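Long-range contacts in biphenyl 2,3-Dioxygenase Beta Subunit (Sphingobium yanoikuyae, PDB 2GBW), which probably acts as the beta subunit of a ring-hydroxylating dioxygenase, an enzyme type that adds both atoms of dioxygen to aromatic rings such as biphenyl: residues A41-Y46 and V153-L158; H45-I50 and I70-F75. One frame throughout, in Å; residues are numbered along the deposited sequence.

The chain first passes through helices 10-28 and 32-38, then enters strand 44-49, which serves both contacts. Contact 2 closes first. A largely irregular loop leaves this strand after I50 and returns as 70-75, which pairs antiparallel with it. Helix 75-84 and three long strands follow before 153-158 comes back to A41-Y46 and closes contact 1. The short loop of contact 2 is therefore nested inside the long one. H45 and Y46 belong to both contacts. Strand 44-49 lies between 150-160, its parallel neighbour, and 71-73, the outermost strand on this side within the chain. Contact 1 ties strand 44-49 to the last long strand, and contact 2 ties it to the outer strand 71-73.

Contact 1 (A41-Y46 and V153-L158); sequences AEDIHY and VFRRKL
Y46 meets R156 at the edge of the guanidinium, with Y46 CE2 near its plane, while V153 CG1 lies over one guanidinium face. The Y46 and R156 side chains run side by side, their flat groups turned 69° apart. Y46 CE2 is 3.7 Å from R156 CD. L158 CD1 comes obliquely to the far end of the same ring, 3.4 Å from Y46 OH. That hydroxyl is hydrogen-bonded to C174 N, and the guanidinium of R156 forms salt bridges with D142 and E23. With an alanine here, L158 CD1 and R156 CD would probably lose their common partner, and C174 N its hydroxyl partner.

The F154 ring has R155 NH1 at its edge, in plane. The D43 carboxylate approaches it obliquely, its plane only 11° from that of the ring. R145 forms a salt bridge with D43 and a cation-pi contact with F154.

The two segments lie on parallel neighbouring strands of the sheet, in a fold of the NTF2 clan. F154 and R155 form a classic beta bulge opposite K143. F154 O is gripped from opposite faces of its carbonyl plane, by H45 N at 3.2 Å and R155 NH1 at 2.8 Å. The R155 chain bends at chi2 (-76°), which helps bring NH1 back to this carbonyl. Water 1 bridges D43 OD2 and R155 NH2. R156 N bonds to H45 O at 3.0 Å.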
# COMPACT_ATOMS: atom_id res chain seq x y z
N ALA B 41 -10.09 -19.31 -32.39
CA ALA B 41 -10.74 -19.51 -33.67
C ALA B 41 -10.51 -18.29 -34.55
O ALA B 41 -10.34 -17.18 -34.06
CB ALA B 41 -12.24 -19.70 -33.46
N GLU B 42 -10.52 -18.49 -35.86
CA GLU B 42 -10.27 -17.39 -36.79
C GLU B 42 -11.38 -16.33 -36.83
O GLU B 42 -11.15 -15.24 -37.29
CB GLU B 42 -10.00 -17.96 -38.18
CG GLU B 42 -8.62 -18.63 -38.29
CD GLU B 42 -8.07 -18.64 -39.71
OE1 GLU B 42 -8.66 -19.33 -40.60
OE2 GLU B 42 -7.03 -17.95 -39.93
N ASP B 43 -12.58 -16.66 -36.36
CA ASP B 43 -13.68 -15.69 -36.29
C ASP B 43 -13.81 -15.03 -34.92
O ASP B 43 -14.87 -14.49 -34.57
CB ASP B 43 -15.00 -16.36 -36.68
CG ASP B 43 -15.34 -17.58 -35.83
OD1 ASP B 43 -14.46 -18.47 -35.69
OD2 ASP B 43 -16.52 -17.68 -35.38
N ILE B 44 -12.73 -15.07 -34.15
CA ILE B 44 -12.66 -14.53 -32.81
C ILE B 44 -13.08 -13.06 -32.75
O ILE B 44 -12.78 -12.30 -33.65
CB ILE B 44 -11.20 -14.69 -32.20
CG1 ILE B 44 -11.13 -14.21 -30.75
CG2 ILE B 44 -10.13 -13.97 -33.02
CD1 ILE B 44 -12.00 -14.94 -29.81
N HIS B 45 -13.79 -12.70 -31.70
CA HIS B 45 -13.88 -11.30 -31.25
C HIS B 45 -13.44 -11.33 -29.81
O HIS B 45 -14.04 -11.99 -29.00
CB HIS B 45 -15.30 -10.76 -31.36
CG HIS B 45 -15.42 -9.32 -30.95
ND1 HIS B 45 -16.48 -8.85 -30.20
CD2 HIS B 45 -14.59 -8.27 -31.15
CE1 HIS B 45 -16.30 -7.56 -29.97
NE2 HIS B 45 -15.16 -7.19 -30.52
N TYR B 46 -12.39 -10.55 -29.52
CA TYR B 46 -11.76 -10.51 -28.24
C TYR B 46 -11.99 -9.09 -27.74
O TYR B 46 -11.50 -8.14 -28.33
CB TYR B 46 -10.29 -10.82 -28.45
CG TYR B 46 -9.48 -10.98 -27.21
CD1 TYR B 46 -9.11 -9.87 -26.49
CD2 TYR B 46 -9.06 -12.25 -26.76
CE1 TYR B 46 -8.33 -9.97 -25.38
CE2 TYR B 46 -8.27 -12.36 -25.60
CZ TYR B 46 -7.92 -11.22 -24.93
OH TYR B 46 -7.14 -11.26 -23.78
N VAL B 153 -11.72 -20.75 -28.73
CA VAL B 153 -12.63 -19.67 -28.36
C VAL B 153 -12.93 -18.83 -29.62
O VAL B 153 -12.02 -18.54 -30.42
CB VAL B 153 -12.05 -18.83 -27.19
CG1 VAL B 153 -10.69 -18.17 -27.56
CG2 VAL B 153 -13.05 -17.72 -26.72
N PHE B 154 -14.20 -18.50 -29.82
CA PHE B 154 -14.60 -17.62 -30.91
C PHE B 154 -15.25 -16.35 -30.40
O PHE B 154 -15.40 -15.39 -31.15
CB PHE B 154 -15.42 -18.35 -32.00
CG PHE B 154 -16.83 -18.79 -31.58
CD1 PHE B 154 -17.01 -20.00 -30.93
CD2 PHE B 154 -17.94 -17.99 -31.82
CE1 PHE B 154 -18.28 -20.42 -30.53
CE2 PHE B 154 -19.25 -18.43 -31.42
CZ PHE B 154 -19.38 -19.63 -30.77
N ARG B 155 -15.57 -16.27 -29.11
CA ARG B 155 -15.96 -14.97 -28.53
C ARG B 155 -15.42 -14.91 -27.14
O ARG B 155 -15.54 -15.89 -26.41
CB ARG B 155 -17.49 -14.82 -28.47
CG ARG B 155 -18.22 -14.83 -29.84
CD ARG B 155 -17.99 -13.47 -30.47
NE ARG B 155 -18.70 -13.24 -31.73
CZ ARG B 155 -18.38 -13.76 -32.91
NH1 ARG B 155 -17.36 -14.60 -33.04
NH2 ARG B 155 -19.14 -13.48 -33.97
N ARG B 156 -14.75 -13.81 -26.78
CA ARG B 156 -14.21 -13.64 -25.44
C ARG B 156 -14.51 -12.25 -25.00
O ARG B 156 -14.07 -11.28 -25.63
CB ARG B 156 -12.72 -13.92 -25.39
CG ARG B 156 -12.02 -13.58 -24.02
CD ARG B 156 -10.77 -14.41 -23.87
NE ARG B 156 -11.03 -15.81 -23.61
CZ ARG B 156 -10.11 -16.77 -23.69
NH1 ARG B 156 -8.86 -16.45 -24.01
NH2 ARG B 156 -10.45 -18.04 -23.45
N LYS B 157 -15.28 -12.15 -23.92
CA LYS B 157 -15.56 -10.86 -23.30
C LYS B 157 -14.94 -10.85 -21.93
O LYS B 157 -15.18 -11.79 -21.16
CB LYS B 157 -17.07 -10.61 -23.23
CG LYS B 157 -17.44 -9.20 -22.79
CD LYS B 157 -18.97 -9.06 -22.84
CE LYS B 157 -19.42 -7.69 -22.38
NZ LYS B 157 -20.91 -7.72 -22.46
N LEU B 158 -14.17 -9.78 -21.62
CA LEU B 158 -13.41 -9.63 -20.37
C LEU B 158 -13.93 -8.43 -19.64
O LEU B 158 -13.92 -7.29 -20.18
CB LEU B 158 -11.91 -9.46 -20.64
CG LEU B 158 -11.23 -10.67 -21.37
CD1 LEU B 158 -9.85 -10.36 -21.95
CD2 LEU B 158 -11.21 -11.90 -20.42
O HOH W 1 -18.38 -15.88 -35.73

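Contact 2 (H45-I50 and I70-F75); sequences HYWMPI and IYNDDF
Y46 and D73 form an antiparallel hydrogen-bonded pair, W47 and N72 the next, non-hydrogen-bonded pair, and I70 and Y71 together pair with M48 as a classic beta bulge, the two strand axes running at 159°.

On one face of the sheet, Y71 touches both Y46 and M48. The edge of the Y46 ring points toward the face of Y71 in an offset edge-to-face pair, centroids 5.3 Å apart and planes at 61°. Y46 CE1 is the atom over that face, 3.6 Å from Y71 CD2. M48 makes a Met-aromatic contact, with SD near the plane at the edge of the Y71 ring. A bend at the last torsion of M48 (chi3 -73°) brings CE to 3.9 Å from Y71 CD1. I70 packs CB against M48 SD and crosses I50 at about a right angle, CG1 to CG1. Y71 OH is held by L170 O.

On the other face, H45 NE2 donates to N72 OD1 at 2.6 Å. The bond is nearly straight, and the acceptor lies in the plane of the imidazole. N72 ND2 bonds to P65 O, so both ends of the amide are held. W47 CD1 lies 3.4 Å from Y71 O, which sits at the edge of the indole.

Y46 N reaches D73 O at 3.0 Å. The D73 carboxylate forms salt bridges with R81 and with a basic side chain of another protein's chain. H45 is a zinc ligand in a structure of this protein, though no zinc is bound to this chain here. The bond to N72 uses the N-H of NE2 and probably helps to fix the ring's rotation, so ND1 would probably be the nitrogen left to meet a metal.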
# COMPACT_ATOMS: atom_id res chain seq x y z
N HIS B 45 -13.79 -12.70 -31.70
CA HIS B 45 -13.88 -11.30 -31.25
C HIS B 45 -13.44 -11.33 -29.81
O HIS B 45 -14.04 -11.99 -29.00
CB HIS B 45 -15.30 -10.76 -31.36
CG HIS B 45 -15.42 -9.32 -30.95
ND1 HIS B 45 -16.48 -8.85 -30.20
CD2 HIS B 45 -14.59 -8.27 -31.15
CE1 HIS B 45 -16.30 -7.56 -29.97
NE2 HIS B 45 -15.16 -7.19 -30.52
N TYR B 46 -12.39 -10.55 -29.52
CA TYR B 46 -11.76 -10.51 -28.24
C TYR B 46 -11.99 -9.09 -27.74
O TYR B 46 -11.50 -8.14 -28.33
CB TYR B 46 -10.29 -10.82 -28.45
CG TYR B 46 -9.48 -10.98 -27.21
CD1 TYR B 46 -9.11 -9.87 -26.49
CD2 TYR B 46 -9.06 -12.25 -26.76
CE1 TYR B 46 -8.33 -9.97 -25.38
CE2 TYR B 46 -8.27 -12.36 -25.60
CZ TYR B 46 -7.92 -11.22 -24.93
OH TYR B 46 -7.14 -11.26 -23.78
N TRP B 47 -12.78 -8.96 -26.67
CA TRP B 47 -13.41 -7.70 -26.30
C TRP B 47 -13.34 -7.44 -24.79
O TRP B 47 -13.74 -8.27 -24.00
CB TRP B 47 -14.85 -7.72 -26.79
CG TRP B 47 -15.67 -6.56 -26.49
CD1 TRP B 47 -15.27 -5.26 -26.41
CD2 TRP B 47 -17.06 -6.58 -26.24
NE1 TRP B 47 -16.35 -4.47 -26.11
CE2 TRP B 47 -17.47 -5.26 -26.02
CE3 TRP B 47 -18.02 -7.62 -26.20
CZ2 TRP B 47 -18.79 -4.93 -25.72
CZ3 TRP B 47 -19.33 -7.29 -25.90
CH2 TRP B 47 -19.69 -5.95 -25.67
N MET B 48 -12.78 -6.29 -24.43
CA MET B 48 -12.67 -5.81 -23.03
C MET B 48 -13.26 -4.38 -22.94
O MET B 48 -12.55 -3.39 -23.14
CB MET B 48 -11.23 -5.83 -22.53
CG MET B 48 -11.03 -5.41 -21.01
SD MET B 48 -9.28 -5.30 -20.56
CE MET B 48 -8.89 -7.10 -20.53
N PRO B 49 -14.57 -4.26 -22.67
CA PRO B 49 -15.25 -2.95 -22.69
C PRO B 49 -14.81 -2.08 -21.59
O PRO B 49 -14.33 -2.57 -20.58
CB PRO B 49 -16.72 -3.29 -22.47
CG PRO B 49 -16.81 -4.73 -22.41
CD PRO B 49 -15.49 -5.38 -22.48
N ILE B 50 -14.99 -0.78 -21.79
CA ILE B 50 -14.81 0.20 -20.68
C ILE B 50 -16.20 0.43 -20.08
O ILE B 50 -17.11 0.93 -20.74
CB ILE B 50 -14.22 1.51 -21.18
CG1 ILE B 50 -12.79 1.28 -21.67
CG2 ILE B 50 -14.26 2.53 -20.08
CD1 ILE B 50 -12.43 2.21 -22.74
N ILE B 70 -10.95 -1.39 -24.28
CA ILE B 70 -9.48 -1.56 -24.13
C ILE B 70 -8.96 -2.58 -25.14
O ILE B 70 -7.92 -2.38 -25.77
CB ILE B 70 -9.10 -1.92 -22.68
CG1 ILE B 70 -9.50 -0.74 -21.75
CG2 ILE B 70 -7.57 -2.20 -22.54
CD1 ILE B 70 -9.68 -1.18 -20.28
N TYR B 71 -9.73 -3.65 -25.33
CA TYR B 71 -9.54 -4.56 -26.45
C TYR B 71 -10.84 -4.66 -27.27
O TYR B 71 -11.94 -4.73 -26.73
CB TYR B 71 -9.18 -5.98 -25.97
CG TYR B 71 -7.83 -6.19 -25.33
CD1 TYR B 71 -7.57 -5.82 -24.00
CD2 TYR B 71 -6.79 -6.76 -26.05
CE1 TYR B 71 -6.30 -6.01 -23.45
CE2 TYR B 71 -5.55 -6.98 -25.49
CZ TYR B 71 -5.31 -6.61 -24.17
OH TYR B 71 -4.06 -6.84 -23.64
N ASN B 72 -10.69 -4.65 -28.58
CA ASN B 72 -11.79 -4.82 -29.50
C ASN B 72 -11.24 -5.33 -30.83
O ASN B 72 -11.17 -4.60 -31.82
CB ASN B 72 -12.51 -3.48 -29.65
CG ASN B 72 -13.93 -3.63 -30.06
OD1 ASN B 72 -14.40 -4.72 -30.44
ND2 ASN B 72 -14.64 -2.51 -30.03
N ASP B 73 -10.90 -6.62 -30.85
CA ASP B 73 -10.01 -7.17 -31.86
C ASP B 73 -10.60 -8.35 -32.58
O ASP B 73 -11.33 -9.16 -31.95
CB ASP B 73 -8.71 -7.65 -31.21
CG ASP B 73 -7.88 -6.52 -30.60
OD1 ASP B 73 -8.02 -5.36 -31.02
OD2 ASP B 73 -7.11 -6.81 -29.66
N ASP B 74 -10.26 -8.44 -33.87
CA ASP B 74 -10.44 -9.64 -34.68
C ASP B 74 -9.12 -10.44 -34.70
O ASP B 74 -8.15 -10.06 -34.07
CB ASP B 74 -10.98 -9.28 -36.07
CG ASP B 74 -9.98 -8.53 -36.96
OD1 ASP B 74 -8.79 -8.51 -36.62
OD2 ASP B 74 -10.41 -7.92 -37.99
N PHE B 75 -9.08 -11.56 -35.44
CA PHE B 75 -7.92 -12.44 -35.40
C PHE B 75 -6.65 -11.76 -35.84
O PHE B 75 -5.62 -11.91 -35.21
CB PHE B 75 -8.15 -13.66 -36.32
CG PHE B 75 -7.12 -14.71 -36.17
CD1 PHE B 75 -7.22 -15.64 -35.15
CD2 PHE B 75 -6.09 -14.84 -37.09
CE1 PHE B 75 -6.30 -16.67 -35.01
CE2 PHE B 75 -5.15 -15.88 -36.95
CZ PHE B 75 -5.26 -16.78 -35.89